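Local structure of Two-component insecticidal protein 16 kDa unit (Alcaligenes faecalis, 5V3S) at residues Trp40-Val45 with Asp50-Pro55; Phe97-Asp102 with Val123-Gly128; Ser29-Glu34 with Glu119-Ile124. The protein probably serves as the 16 kDa aegerolysin-family component of a two-component toxin that kills corn rootworm. One frame throughout, in Å; residues are numbered along the deposited sequence.

Contact 1 of 3, residues Trp40-Val45 with Asp50-Pro55; sequences WGKFHV and DKEISP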
# COMPACT_ATOMS: atom_id res chain seq x y z
N TRP A 40 12.59 -5.78 2.82
CA TRP A 40 13.46 -5.73 1.63
C TRP A 40 13.01 -4.60 0.73
O TRP A 40 11.79 -4.31 0.64
CB TRP A 40 13.36 -7.02 0.85
CG TRP A 40 13.87 -8.18 1.59
CD1 TRP A 40 13.15 -9.05 2.32
CD2 TRP A 40 15.25 -8.62 1.67
NE1 TRP A 40 13.97 -10.00 2.87
CE2 TRP A 40 15.26 -9.77 2.49
CE3 TRP A 40 16.45 -8.15 1.14
CZ2 TRP A 40 16.44 -10.47 2.81
CZ3 TRP A 40 17.67 -8.88 1.43
CH2 TRP A 40 17.63 -10.01 2.27
N GLY A 41 13.98 -4.02 0.04
CA GLY A 41 13.81 -2.95 -0.89
C GLY A 41 13.75 -1.58 -0.29
O GLY A 41 14.17 -1.35 0.87
N LYS A 42 13.22 -0.65 -1.05
CA LYS A 42 13.12 0.72 -0.64
C LYS A 42 11.77 1.35 -1.01
O LYS A 42 11.08 0.85 -1.88
CB LYS A 42 14.24 1.56 -1.30
CG LYS A 42 14.13 1.62 -2.81
CD LYS A 42 15.33 2.43 -3.42
CE LYS A 42 15.24 2.48 -4.96
NZ LYS A 42 16.39 3.30 -5.47
N PHE A 43 11.37 2.36 -0.29
CA PHE A 43 10.26 3.18 -0.66
C PHE A 43 10.84 4.31 -1.48
O PHE A 43 12.01 4.66 -1.33
CB PHE A 43 9.53 3.77 0.58
CG PHE A 43 8.62 2.77 1.34
CD1 PHE A 43 7.57 2.19 0.74
CD2 PHE A 43 8.81 2.57 2.69
CE1 PHE A 43 6.75 1.32 1.42
CE2 PHE A 43 7.98 1.73 3.40
CZ PHE A 43 6.95 1.10 2.75
N HIS A 44 10.00 4.89 -2.32
CA HIS A 44 10.37 6.00 -3.17
C HIS A 44 9.14 6.77 -3.68
O HIS A 44 7.96 6.29 -3.70
CB HIS A 44 11.25 5.57 -4.39
CG HIS A 44 10.53 4.69 -5.33
ND1 HIS A 44 9.71 5.21 -6.32
CD2 HIS A 44 10.38 3.37 -5.38
CE1 HIS A 44 9.13 4.23 -6.96
NE2 HIS A 44 9.51 3.10 -6.40
N VAL A 45 9.47 7.97 -4.12
CA VAL A 45 8.48 8.93 -4.62
C VAL A 45 7.87 8.25 -5.82
O VAL A 45 8.59 7.72 -6.70
CB VAL A 45 9.11 10.33 -4.99
CG1 VAL A 45 8.08 11.21 -5.71
CG2 VAL A 45 9.64 11.03 -3.76
N ASP A 50 14.49 6.60 -8.38
CA ASP A 50 15.78 7.10 -7.82
C ASP A 50 15.59 8.01 -6.63
O ASP A 50 16.56 8.34 -6.00
CB ASP A 50 16.63 7.82 -8.89
CG ASP A 50 17.07 6.89 -10.09
OD1 ASP A 50 17.42 5.74 -9.91
OD2 ASP A 50 17.06 7.34 -11.24
N LYS A 51 14.34 8.38 -6.24
CA LYS A 51 14.14 9.31 -5.16
C LYS A 51 13.55 8.56 -3.90
O LYS A 51 12.34 8.50 -3.74
CB LYS A 51 13.20 10.47 -5.57
CG LYS A 51 13.84 11.64 -6.40
CD LYS A 51 12.76 12.61 -6.90
CE LYS A 51 13.24 14.07 -6.93
NZ LYS A 51 14.40 14.41 -7.82
N GLU A 52 14.43 8.03 -3.07
CA GLU A 52 14.05 7.18 -1.90
C GLU A 52 13.46 8.04 -0.82
O GLU A 52 13.88 9.21 -0.64
CB GLU A 52 15.25 6.39 -1.33
CG GLU A 52 15.02 5.71 0.03
CD GLU A 52 16.09 4.68 0.48
OE1 GLU A 52 17.20 4.73 -0.09
OE2 GLU A 52 15.81 3.84 1.39
N ILE A 53 12.44 7.52 -0.15
CA ILE A 53 11.87 8.13 1.04
C ILE A 53 11.86 7.00 2.13
O ILE A 53 11.81 5.78 1.83
CB ILE A 53 10.44 8.73 0.81
CG1 ILE A 53 9.42 7.63 0.53
CG2 ILE A 53 10.48 9.80 -0.27
CD1 ILE A 53 7.97 8.09 0.24
N SER A 54 11.78 7.41 3.37
CA SER A 54 11.78 6.47 4.45
C SER A 54 10.37 6.10 4.84
O SER A 54 9.41 6.90 4.59
CB SER A 54 12.56 7.07 5.63
OG SER A 54 11.83 8.21 6.06
N PRO A 55 10.21 4.99 5.59
CA PRO A 55 8.92 4.68 6.27
C PRO A 55 8.38 5.84 7.04
O PRO A 55 7.14 6.05 7.03
CB PRO A 55 9.29 3.49 7.18
CG PRO A 55 10.34 2.81 6.36
CD PRO A 55 11.18 3.89 5.74
O HOH W 1 17.14 5.47 -4.30
O HOH W 2 13.18 3.37 1.77
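One water oxygen ties F43 to E52 and I53 with three hydrogen bonds. It accepts from F43 N at 2.9 Å and donates to E52 OE2 at 2.7 Å and to I53 O at 2.8 Å. Beside this water, I53 N donates directly to F43 O at 3.1 Å, coming in 56° above the plane of that carbonyl. The water also helps hold the E52 carboxylate, whose OE2 forms a salt bridge with R76, beside the CB of K42. A shorter backbone bond joins V45 N to K51 O at 2.9 Å, nearly along the C=O axis. H44 rests its CB on that same K51 O, and a chi1 of 65° sets its ring where ND1 can donate to V45 O at 2.8 Å. Apolar groups fill the other side of the pairing. V45 CG2 meets I53 CG2 at 3.8 Å, the two branched side chains crossing at about a right angle, while P55 CG approaches the rim of the F43 ring in its plane, 3.9 Å from CE2. I58 of helix 55-58 packs against both F43 and I53. The whole is a beta hairpin whose outer arm, the short strand 52-53, is weakly bonded and borders the six-stranded mixed sheet of the aegerolysin fold.

Contact 2 of 3, residues Phe97-Asp102 with Val123-Gly128; sequences FEYYWD and VIKKGG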
# COMPACT_ATOMS: atom_id res chain seq x y z
N PHE A 97 -7.60 -1.20 8.03
CA PHE A 97 -6.94 -2.39 7.34
C PHE A 97 -5.44 -2.45 7.57
O PHE A 97 -4.80 -1.52 8.00
CB PHE A 97 -7.22 -2.53 5.84
CG PHE A 97 -6.56 -1.50 4.92
CD1 PHE A 97 -5.24 -1.55 4.58
CD2 PHE A 97 -7.31 -0.49 4.30
CE1 PHE A 97 -4.67 -0.64 3.69
CE2 PHE A 97 -6.76 0.41 3.44
CZ PHE A 97 -5.41 0.35 3.13
N GLU A 98 -4.93 -3.64 7.37
CA GLU A 98 -3.50 -3.93 7.39
C GLU A 98 -3.23 -4.51 6.01
O GLU A 98 -4.06 -5.31 5.47
CB GLU A 98 -3.15 -4.93 8.47
CG GLU A 98 -3.30 -4.33 9.88
CD GLU A 98 -3.32 -5.40 10.95
OE1 GLU A 98 -3.76 -6.55 10.73
OE2 GLU A 98 -2.83 -5.08 11.98
N TYR A 99 -2.16 -4.00 5.37
CA TYR A 99 -1.76 -4.54 4.10
C TYR A 99 -0.31 -5.08 4.16
O TYR A 99 0.51 -4.54 4.89
CB TYR A 99 -1.92 -3.48 3.01
CG TYR A 99 -1.66 -4.03 1.63
CD1 TYR A 99 -2.52 -5.04 1.07
CD2 TYR A 99 -0.53 -3.63 0.92
CE1 TYR A 99 -2.24 -5.55 -0.20
CE2 TYR A 99 -0.30 -4.09 -0.33
CZ TYR A 99 -1.14 -5.06 -0.88
OH TYR A 99 -0.78 -5.55 -2.12
N TYR A 100 -0.01 -6.10 3.36
CA TYR A 100 1.35 -6.74 3.36
C TYR A 100 1.59 -7.30 2.01
O TYR A 100 0.64 -7.77 1.35
CB TYR A 100 1.45 -7.87 4.45
CG TYR A 100 2.64 -8.84 4.29
CD1 TYR A 100 3.89 -8.47 4.68
CD2 TYR A 100 2.51 -10.10 3.63
CE1 TYR A 100 5.01 -9.24 4.47
CE2 TYR A 100 3.63 -10.92 3.45
CZ TYR A 100 4.88 -10.46 3.91
OH TYR A 100 6.01 -11.20 3.76
N TRP A 101 2.83 -7.16 1.53
CA TRP A 101 3.23 -7.69 0.23
C TRP A 101 4.63 -8.34 0.35
O TRP A 101 5.42 -7.98 1.20
CB TRP A 101 3.22 -6.58 -0.83
CG TRP A 101 4.25 -5.52 -0.60
CD1 TRP A 101 5.54 -5.53 -1.05
CD2 TRP A 101 4.12 -4.32 0.17
NE1 TRP A 101 6.20 -4.45 -0.62
CE2 TRP A 101 5.35 -3.67 0.13
CE3 TRP A 101 3.05 -3.68 0.80
CZ2 TRP A 101 5.58 -2.46 0.79
CZ3 TRP A 101 3.28 -2.50 1.46
CH2 TRP A 101 4.52 -1.87 1.40
N ASP A 102 4.86 -9.33 -0.50
CA ASP A 102 6.14 -9.98 -0.56
C ASP A 102 6.34 -10.24 -2.01
O ASP A 102 5.65 -11.07 -2.58
CB ASP A 102 6.15 -11.24 0.31
CG ASP A 102 7.49 -11.94 0.25
OD1 ASP A 102 8.51 -11.25 0.02
OD2 ASP A 102 7.52 -13.17 0.42
N VAL A 123 -13.96 -1.84 2.03
CA VAL A 123 -12.60 -1.78 1.60
C VAL A 123 -12.37 -2.77 0.47
O VAL A 123 -12.56 -3.96 0.69
CB VAL A 123 -11.66 -2.06 2.75
CG1 VAL A 123 -10.24 -1.96 2.32
CG2 VAL A 123 -11.80 -1.07 3.85
N ILE A 124 -11.97 -2.28 -0.68
CA ILE A 124 -11.79 -3.11 -1.93
C ILE A 124 -10.42 -2.93 -2.59
O ILE A 124 -10.04 -1.78 -2.92
CB ILE A 124 -12.88 -2.87 -2.97
CG1 ILE A 124 -14.31 -3.07 -2.41
CG2 ILE A 124 -12.61 -3.83 -4.18
CD1 ILE A 124 -14.73 -4.50 -2.19
N LYS A 125 -9.70 -4.07 -2.81
CA LYS A 125 -8.45 -4.02 -3.57
C LYS A 125 -8.58 -4.57 -5.04
O LYS A 125 -9.27 -5.58 -5.28
CB LYS A 125 -7.41 -4.80 -2.80
CG LYS A 125 -6.05 -4.85 -3.47
CD LYS A 125 -5.05 -5.57 -2.57
CE LYS A 125 -5.37 -7.07 -2.54
NZ LYS A 125 -4.76 -7.92 -3.62
N LYS A 126 -7.93 -3.89 -5.97
CA LYS A 126 -7.81 -4.30 -7.37
C LYS A 126 -6.33 -4.39 -7.63
O LYS A 126 -5.53 -3.62 -7.09
CB LYS A 126 -8.46 -3.29 -8.32
CG LYS A 126 -9.96 -2.97 -8.06
CD LYS A 126 -10.98 -3.91 -8.75
CE LYS A 126 -12.41 -3.79 -8.11
NZ LYS A 126 -13.17 -5.06 -8.31
N GLY A 127 -5.90 -5.37 -8.46
CA GLY A 127 -4.47 -5.67 -8.60
C GLY A 127 -3.97 -6.42 -7.38
O GLY A 127 -4.72 -6.75 -6.44
N GLY A 128 -2.68 -6.73 -7.35
CA GLY A 128 -2.11 -7.38 -6.16
C GLY A 128 -2.31 -8.88 -6.26
O GLY A 128 -2.68 -9.38 -7.32
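F97 comes first along the strand, and its ring leans on V123, with CD2 3.8 Å from CG1 of the valine. The backbones there are 8.1 Å apart between CA atoms, too far for strand pairing, so the touch is made wholly by side chains directed into the gap between two sheets. V123 answers with the branch that is anti to its backbone N, the other methyl being turned elsewhere, and the two groups meet at a slant. L113 and V142 pack against F97 as well, which makes this end of the contact purely hydrocarbon.

Two residues on, Y99 again points inward, although the CA atoms of Y99 and K125 are now 10.2 Å apart. Two longer side chains span the wider gap. K125 lies roughly at right angles to the phenol, with its CD 3.7 Å from Y99 CE1 and its CE a little farther from the same atom. The lysine runs extended as far as CD and then bends twice, at chi3 (72°) and chi4 (87°), which swings its NZ back toward its own strand end. There NZ donates to G127 O at 3.1 Å, in the carbonyl plane and on a lone pair. D111 completes the arrangement: its OD2 takes a salt bridge from K125 NZ and a hydrogen bond with Y99 OH.

The chemistry therefore changes along the strand. Greasy packing at F97 gives way at Y99 to an amphipathic pairing, in which the lysine spends its methylenes on the aromatic ring and its ammonium on D111 and G127, an environment that would probably favour the charged forms of both lysine and aspartate.

Contact 3 of 3, residues Ser29-Glu34 with Glu119-Ile124; sequences SNFKVE and ENYTVI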
# COMPACT_ATOMS: atom_id res chain seq x y z
N SER A 29 -14.42 10.24 5.20
CA SER A 29 -13.60 10.53 6.38
C SER A 29 -12.20 10.90 5.91
O SER A 29 -11.94 10.81 4.73
CB SER A 29 -13.52 9.37 7.33
OG SER A 29 -13.22 9.82 8.64
N ASN A 30 -11.35 11.37 6.81
CA ASN A 30 -9.90 11.49 6.51
C ASN A 30 -9.24 10.37 7.26
O ASN A 30 -9.61 10.09 8.37
CB ASN A 30 -9.33 12.78 7.00
CG ASN A 30 -10.20 13.95 6.58
OD1 ASN A 30 -10.62 14.03 5.42
ND2 ASN A 30 -10.46 14.83 7.52
N PHE A 31 -8.28 9.69 6.58
CA PHE A 31 -7.65 8.51 7.10
C PHE A 31 -6.15 8.77 7.17
O PHE A 31 -5.68 9.71 6.53
CB PHE A 31 -7.88 7.31 6.11
CG PHE A 31 -9.33 6.89 5.99
CD1 PHE A 31 -10.23 7.62 5.24
CD2 PHE A 31 -9.78 5.74 6.59
CE1 PHE A 31 -11.55 7.14 5.05
CE2 PHE A 31 -11.08 5.30 6.48
CZ PHE A 31 -11.98 6.02 5.70
N LYS A 32 -5.46 7.94 7.97
CA LYS A 32 -4.05 8.11 8.33
C LYS A 32 -3.29 6.83 8.05
O LYS A 32 -3.72 5.74 8.58
CB LYS A 32 -3.93 8.45 9.79
CG LYS A 32 -2.51 8.74 10.29
CD LYS A 32 -2.53 9.04 11.80
CE LYS A 32 -3.06 7.87 12.66
NZ LYS A 32 -2.80 8.01 14.16
N VAL A 33 -2.17 6.96 7.32
CA VAL A 33 -1.23 5.81 7.16
C VAL A 33 -0.35 5.68 8.40
O VAL A 33 0.25 6.65 8.87
CB VAL A 33 -0.40 5.93 5.87
CG1 VAL A 33 0.46 4.71 5.75
CG2 VAL A 33 -1.27 6.18 4.61
N GLU A 34 -0.20 4.46 8.95
CA GLU A 34 0.77 4.27 10.03
C GLU A 34 1.31 2.86 9.87
O GLU A 34 0.79 2.03 9.11
CB GLU A 34 0.12 4.39 11.41
CG GLU A 34 -0.37 5.71 11.82
CD GLU A 34 0.68 6.75 12.08
OE1 GLU A 34 1.89 6.49 12.33
OE2 GLU A 34 0.25 7.93 11.99
N GLU A 119 -17.74 -3.86 9.12
CA GLU A 119 -19.06 -3.37 9.45
C GLU A 119 -19.17 -1.90 9.08
O GLU A 119 -20.18 -1.52 8.55
CB GLU A 119 -19.36 -3.53 10.95
CG GLU A 119 -19.74 -4.94 11.39
CD GLU A 119 -20.69 -4.96 12.60
OE1 GLU A 119 -21.19 -3.88 13.04
OE2 GLU A 119 -20.98 -6.06 13.11
N ASN A 120 -18.15 -1.11 9.33
CA ASN A 120 -18.22 0.37 9.20
C ASN A 120 -17.58 0.92 7.90
O ASN A 120 -17.79 2.03 7.55
CB ASN A 120 -17.62 0.99 10.45
CG ASN A 120 -18.50 0.73 11.67
OD1 ASN A 120 -19.71 1.01 11.63
ND2 ASN A 120 -17.92 0.20 12.74
N TYR A 121 -16.80 0.07 7.20
CA TYR A 121 -16.03 0.44 6.02
C TYR A 121 -16.16 -0.61 4.89
O TYR A 121 -16.31 -1.80 5.15
CB TYR A 121 -14.58 0.63 6.39
CG TYR A 121 -14.39 1.61 7.52
CD1 TYR A 121 -14.18 2.96 7.27
CD2 TYR A 121 -14.35 1.16 8.81
CE1 TYR A 121 -13.91 3.87 8.31
CE2 TYR A 121 -14.19 2.03 9.83
CZ TYR A 121 -14.00 3.36 9.59
OH TYR A 121 -13.84 4.19 10.66
N THR A 122 -16.30 -0.14 3.70
CA THR A 122 -16.13 -0.94 2.53
C THR A 122 -14.70 -0.74 2.03
O THR A 122 -14.28 0.31 1.63
CB THR A 122 -17.17 -0.66 1.45
OG1 THR A 122 -18.48 -0.76 2.04
CG2 THR A 122 -17.08 -1.71 0.33
N VAL A 123 -13.96 -1.84 2.03
CA VAL A 123 -12.60 -1.78 1.60
C VAL A 123 -12.37 -2.77 0.47
O VAL A 123 -12.56 -3.96 0.69
CB VAL A 123 -11.66 -2.06 2.75
CG1 VAL A 123 -10.24 -1.96 2.32
CG2 VAL A 123 -11.80 -1.07 3.85
N ILE A 124 -11.97 -2.28 -0.68
CA ILE A 124 -11.79 -3.11 -1.93
C ILE A 124 -10.42 -2.93 -2.59
O ILE A 124 -10.04 -1.78 -2.92
CB ILE A 124 -12.88 -2.87 -2.97
CG1 ILE A 124 -14.31 -3.07 -2.41
CG2 ILE A 124 -12.61 -3.83 -4.18
CD1 ILE A 124 -14.73 -4.50 -2.19
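An oblique aromatic pair, F31 with Y121, bridges the two sheets of the fold near the beginnings of strands 31-38 and 121-126. The first of these strands belongs to the five-stranded antiparallel sheet, the second to the border of the six-stranded mixed one. Their backbones stay well apart, F31 CA lying 11.7 Å from Y121 CA, and the space is crossed by one ring from each side. Both side chains adopt the same kind of first torsion, with CG anti to the carbonyl carbon (chi1 -66° in F31 and -55° in Y121), and they run past each other in opposite directions.

Contact falls between one flank of each ring. CE2 of F31 approaches CE1 of Y121 to 3.7 Å, and CZ of F31 lies 3.9 Å from that same tyrosine carbon. CD1 of Y121 sits at the rim of the phenylalanine ring, in its plane, 4.0 Å from F31 CE2. The ring centroids are 5.9 Å apart and the planes make an angle of 67°, a geometry that fits neither a parallel stack nor a clean T-shape. Van der Waals packing of buried carbon is what joins the pair.

The phenol hydroxyl has a polar role of its own. Y121 OH is hydrogen-bonded to D91 OD2, while S29 OG, at the start of the other segment, binds OD1 of the same carboxylate. D91 thus links the two segments indirectly and would help to fix the tyrosine ring at its outer end. Around the pair, F31 also touches L89 of strand 83-91 and V142 of strand 136-144, whereas Y121 packs on V96 of strand 94-103 and K144, so that the two rings sit among strands of both sheets.

In the fold
The three contacts illustrate how one sandwich-like fold is held within and between its sheets. Contact 1 is the pairing within a sheet: backbone bonds and water stitch together a partly exposed hairpin. Contacts 2 and 3 instead join opposite sheets through side chains alone, and both draw on strand 121-126, sharing V123 and I124 in their segments. Contact 2, nearest the chain's centre, mixes hydrocarbon with an ionic end; contact 3 is buried and aromatic, its centre about 13 Å from that of contact 2. Contacts 1 and 3 lie on opposite sides of the chain's centre, yet contact 1 reaches contact 2 directly, F43 CE1 packing 3.9 Å from W101 CH2.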